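Local structure of Sqt1 (Chaetomium thermophilum, 4ZOY) at residues Thr357-Ser360 with Phe361-Arg364; Ala388-Ala391 with Gly392-Thr396. The protein probably acts as a WD40-repeat chaperone that captures a newly made ribosomal protein during translation and so assists ribosome biogenesis. All coordinates share one frame; numbering follows the deposited sequence.

Contact 1 of 2, residues Thr357-Ser360 with Phe361-Arg364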
# COMPACT_ATOMS: atom_id res chain seq x y z
N THR A 357 -13.99 -0.84 15.37
CA THR A 357 -12.88 -0.35 16.17
C THR A 357 -13.32 0.33 17.46
O THR A 357 -12.52 0.49 18.37
CB THR A 357 -12.01 0.63 15.36
OG1 THR A 357 -12.77 1.80 15.05
CG2 THR A 357 -11.54 -0.02 14.06
N SER A 358 -14.59 0.73 17.54
CA SER A 358 -15.11 1.37 18.74
C SER A 358 -15.82 0.35 19.62
O SER A 358 -16.45 0.73 20.61
CB SER A 358 -16.05 2.52 18.39
OG SER A 358 -17.20 2.05 17.71
N ARG A 359 -15.71 -0.93 19.29
CA ARG A 359 -16.38 -1.98 20.05
C ARG A 359 -15.46 -3.18 20.30
O ARG A 359 -15.85 -4.33 20.09
CB ARG A 359 -17.65 -2.43 19.32
CG ARG A 359 -18.64 -1.31 19.08
CD ARG A 359 -19.82 -1.78 18.25
NE ARG A 359 -20.33 -3.03 18.78
CZ ARG A 359 -20.38 -4.19 18.13
NH1 ARG A 359 -20.00 -4.32 16.86
NH2 ARG A 359 -20.85 -5.25 18.77
N SER A 360 -14.25 -2.89 20.76
CA SER A 360 -13.25 -3.91 21.04
C SER A 360 -12.99 -4.79 19.83
O SER A 360 -12.68 -5.97 19.95
CB SER A 360 -13.67 -4.77 22.24
OG SER A 360 -12.58 -5.56 22.71
N PHE A 361 -13.09 -4.18 18.65
CA PHE A 361 -12.82 -4.88 17.40
C PHE A 361 -13.71 -6.11 17.25
O PHE A 361 -13.30 -7.15 16.69
CB PHE A 361 -11.33 -5.20 17.29
CG PHE A 361 -10.49 -3.97 17.09
CD1 PHE A 361 -10.15 -3.17 18.16
CD2 PHE A 361 -10.08 -3.60 15.81
CE1 PHE A 361 -9.41 -2.00 17.97
CE2 PHE A 361 -9.34 -2.44 15.61
CZ PHE A 361 -9.01 -1.64 16.69
N ALA A 362 -14.95 -5.97 17.72
CA ALA A 362 -15.97 -6.99 17.45
C ALA A 362 -16.12 -7.19 15.95
O ALA A 362 -15.92 -6.27 15.16
CB ALA A 362 -17.31 -6.58 18.05
N LEU A 363 -16.47 -8.40 15.56
CA LEU A 363 -16.65 -8.71 14.15
C LEU A 363 -17.94 -8.11 13.62
O LEU A 363 -19.03 -8.35 14.15
CB LEU A 363 -16.65 -10.22 13.94
CG LEU A 363 -16.83 -10.72 12.50
CD1 LEU A 363 -15.67 -10.25 11.65
CD2 LEU A 363 -16.87 -12.24 12.55
N ARG A 364 -17.81 -7.28 12.59
CA ARG A 364 -18.96 -6.69 11.93
C ARG A 364 -19.44 -7.58 10.79
O ARG A 364 -20.63 -7.81 10.63
CB ARG A 364 -18.61 -5.30 11.39
CG ARG A 364 -19.81 -4.47 11.00
CD ARG A 364 -19.39 -3.17 10.32
NE ARG A 364 -20.54 -2.32 10.02
CZ ARG A 364 -20.94 -1.31 10.78
NH1 ARG A 364 -20.27 -0.99 11.88
NH2 ARG A 364 -22.00 -0.60 10.43
O HOH W 1 -20.25 -7.73 16.91

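Contact 2 of 2, residues Ala388-Ala391 with Gly392-Thr396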
# COMPACT_ATOMS: atom_id res chain seq x y z
N ALA A 388 -21.36 11.55 -0.78
CA ALA A 388 -20.62 11.98 0.40
C ALA A 388 -21.10 11.24 1.65
O ALA A 388 -20.34 11.04 2.59
CB ALA A 388 -20.74 13.48 0.58
N ALA A 389 -22.36 10.83 1.64
CA ALA A 389 -22.94 10.12 2.77
C ALA A 389 -22.30 8.75 3.00
O ALA A 389 -22.42 8.17 4.09
CB ALA A 389 -24.45 9.97 2.57
N MET A 390 -21.62 8.23 1.99
CA MET A 390 -20.99 6.91 2.05
C MET A 390 -19.52 6.99 2.44
O MET A 390 -18.79 5.99 2.38
CB MET A 390 -21.14 6.20 0.71
CG MET A 390 -22.57 5.81 0.45
SD MET A 390 -23.05 4.54 1.65
CE MET A 390 -22.16 3.17 0.93
N ALA A 391 -19.09 8.19 2.83
CA ALA A 391 -17.73 8.41 3.29
C ALA A 391 -17.35 7.42 4.38
O ALA A 391 -18.05 7.27 5.38
CB ALA A 391 -17.58 9.83 3.80
N GLY A 392 -16.23 6.74 4.16
CA GLY A 392 -15.70 5.79 5.12
C GLY A 392 -16.24 4.37 5.01
O GLY A 392 -15.74 3.47 5.66
N TRP A 393 -17.26 4.16 4.18
CA TRP A 393 -17.95 2.87 4.16
C TRP A 393 -17.71 2.05 2.89
O TRP A 393 -18.17 0.91 2.80
CB TRP A 393 -19.46 3.07 4.34
CG TRP A 393 -19.78 3.61 5.68
CD1 TRP A 393 -20.13 4.90 5.98
CD2 TRP A 393 -19.76 2.90 6.92
NE1 TRP A 393 -20.34 5.02 7.33
CE2 TRP A 393 -20.12 3.81 7.93
CE3 TRP A 393 -19.48 1.58 7.28
CZ2 TRP A 393 -20.21 3.45 9.28
CZ3 TRP A 393 -19.57 1.22 8.61
CH2 TRP A 393 -19.93 2.15 9.60
N LEU A 394 -17.00 2.63 1.93
CA LEU A 394 -16.78 1.98 0.65
C LEU A 394 -15.34 1.48 0.54
O LEU A 394 -14.38 2.24 0.66
CB LEU A 394 -17.10 2.96 -0.49
CG LEU A 394 -18.60 3.18 -0.73
CD1 LEU A 394 -18.81 4.34 -1.68
CD2 LEU A 394 -19.26 1.91 -1.27
N LEU A 395 -15.22 0.18 0.29
CA LEU A 395 -13.93 -0.51 0.26
C LEU A 395 -13.71 -1.13 -1.11
O LEU A 395 -14.57 -1.86 -1.61
CB LEU A 395 -13.88 -1.59 1.34
CG LEU A 395 -12.53 -2.31 1.48
CD1 LEU A 395 -11.61 -1.49 2.36
CD2 LEU A 395 -12.72 -3.71 2.05
N THR A 396 -12.55 -0.85 -1.69
CA THR A 396 -12.16 -1.50 -2.94
C THR A 396 -11.16 -2.61 -2.65
O THR A 396 -10.25 -2.43 -1.83
CB THR A 396 -11.55 -0.50 -3.90
OG1 THR A 396 -12.46 0.59 -4.07
CG2 THR A 396 -11.29 -1.13 -5.29

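Contact 1 of 2, residues Thr357-Ser360 with Phe361-Arg364
The Phe-361 ring has Thr-357 CA over the centre of one face, 4.0 Å from its centroid and only 7° off the ring normal, a CH-pi contact. At its edge, near the ring plane, lies the carbonyl carbon of Ser-360. The threonine side chain reaches the far end of the ring: Thr-357 CG2 is 3.6 Å from Phe-361 CE2. Leu-343, Ala-322 and Leu-324 also touch this phenyl group, which is buried. The second flat group, the Arg-359 guanidinium, has Ala-362 CB over one face, with Arg-359 NH1 3.7 Å from that methyl. Its edge meets a water in plane, held 3.2 Å from Arg-359 NH2, and the water donates in turn to Leu-363 O at 3.1 Å. The bend at chi3 (48°) turns the group back over the alanine. Its strongest polar partner is Asp-356, whose carboxylate makes salt bridges to both Arg-359 and Arg-364.

In the backbone, Ala-362 N donates to Arg-359 O at 3.0 Å. Ser-360 and Phe-361 both have positive phi, near 57°, so this is a beta turn of the type I'/III' class. It lies in the hairpin between strands 352-356 and 362-367, the third and fourth strands of a four-stranded WD40 propeller blade.

Contact 2 of 2, residues Ala388-Ala391 with Gly392-Thr396
Met-390 O accepts the amide of Trp-393, with the nitrogen 3.0 Å from the oxygen and an N-H...O angle of 159°. Between donor and acceptor, Ala-391 is extended with negative phi and Gly-392 has positive phi, the pattern of a type II beta turn with glycine in its third position. There the glycine, lacking a CB, leaves room for Ala-391 O. A second turn precedes this one: Ala-391 N bonds to Ala-388 O at 3.1 Å, closing the short 3-10 segment 388-390. The two successive turns lead the chain into strand 394-399. They belong to the connection between the first and second strands of a WD40 blade, and Gly-392 O is tied by a hydrogen bond to Ser-337 OG of the preceding blade.

The turn also sets the indole against backbone oxygens. Trp-393 CD1 is 3.2 Å from Ala-391 O, which approaches obliquely, whereas Met-390 O lies at the ring edge, near its plane. Ala-340, Ile-342 and Arg-410 touch the Trp-393 side chain from outside the turn.

Met-390 folds its thioether chain through two bends (chi2 -67°, chi3 -75°), which carry the terminal methyl back to Leu-394. Its CE is 3.9 Å from Leu-394 CG and equally near CD2, while Met-390 CB meets Leu-394 CD1 at 3.8 Å. The two side chains cross at about a right angle, and the leucine is met by both the root (CB) and the end (CE) of the methionine. The same methyl, Met-390 CE, also comes within 4.4 Å of Trp-393 CB, and Pro-385 packs on Leu-394 from outside the two segments.

How the contacts relate
The two contacts are turns in consecutive blades of the eight-bladed propeller, contact 1 coming first along the chain, with centres about 18 Å apart. Contact 1 leads into the fourth strand of one blade and contact 2 into the second strand of the next. They meet directly where Arg-364 NH2 packs 3.5 Å from Trp-393 CZ3. Both of these side chains also touch Ile-342, and the 409-411 region is a further common neighbour: Arg-364 NH2 bonds to Arg-410 O, while the backbone of Trp-393 pairs with Leu-409. The pairs that cross between the adjoining blades, near the surface, are Arg-364 with Trp-393, Arg-364 with Arg-410 O, and Trp-393 with Ile-342.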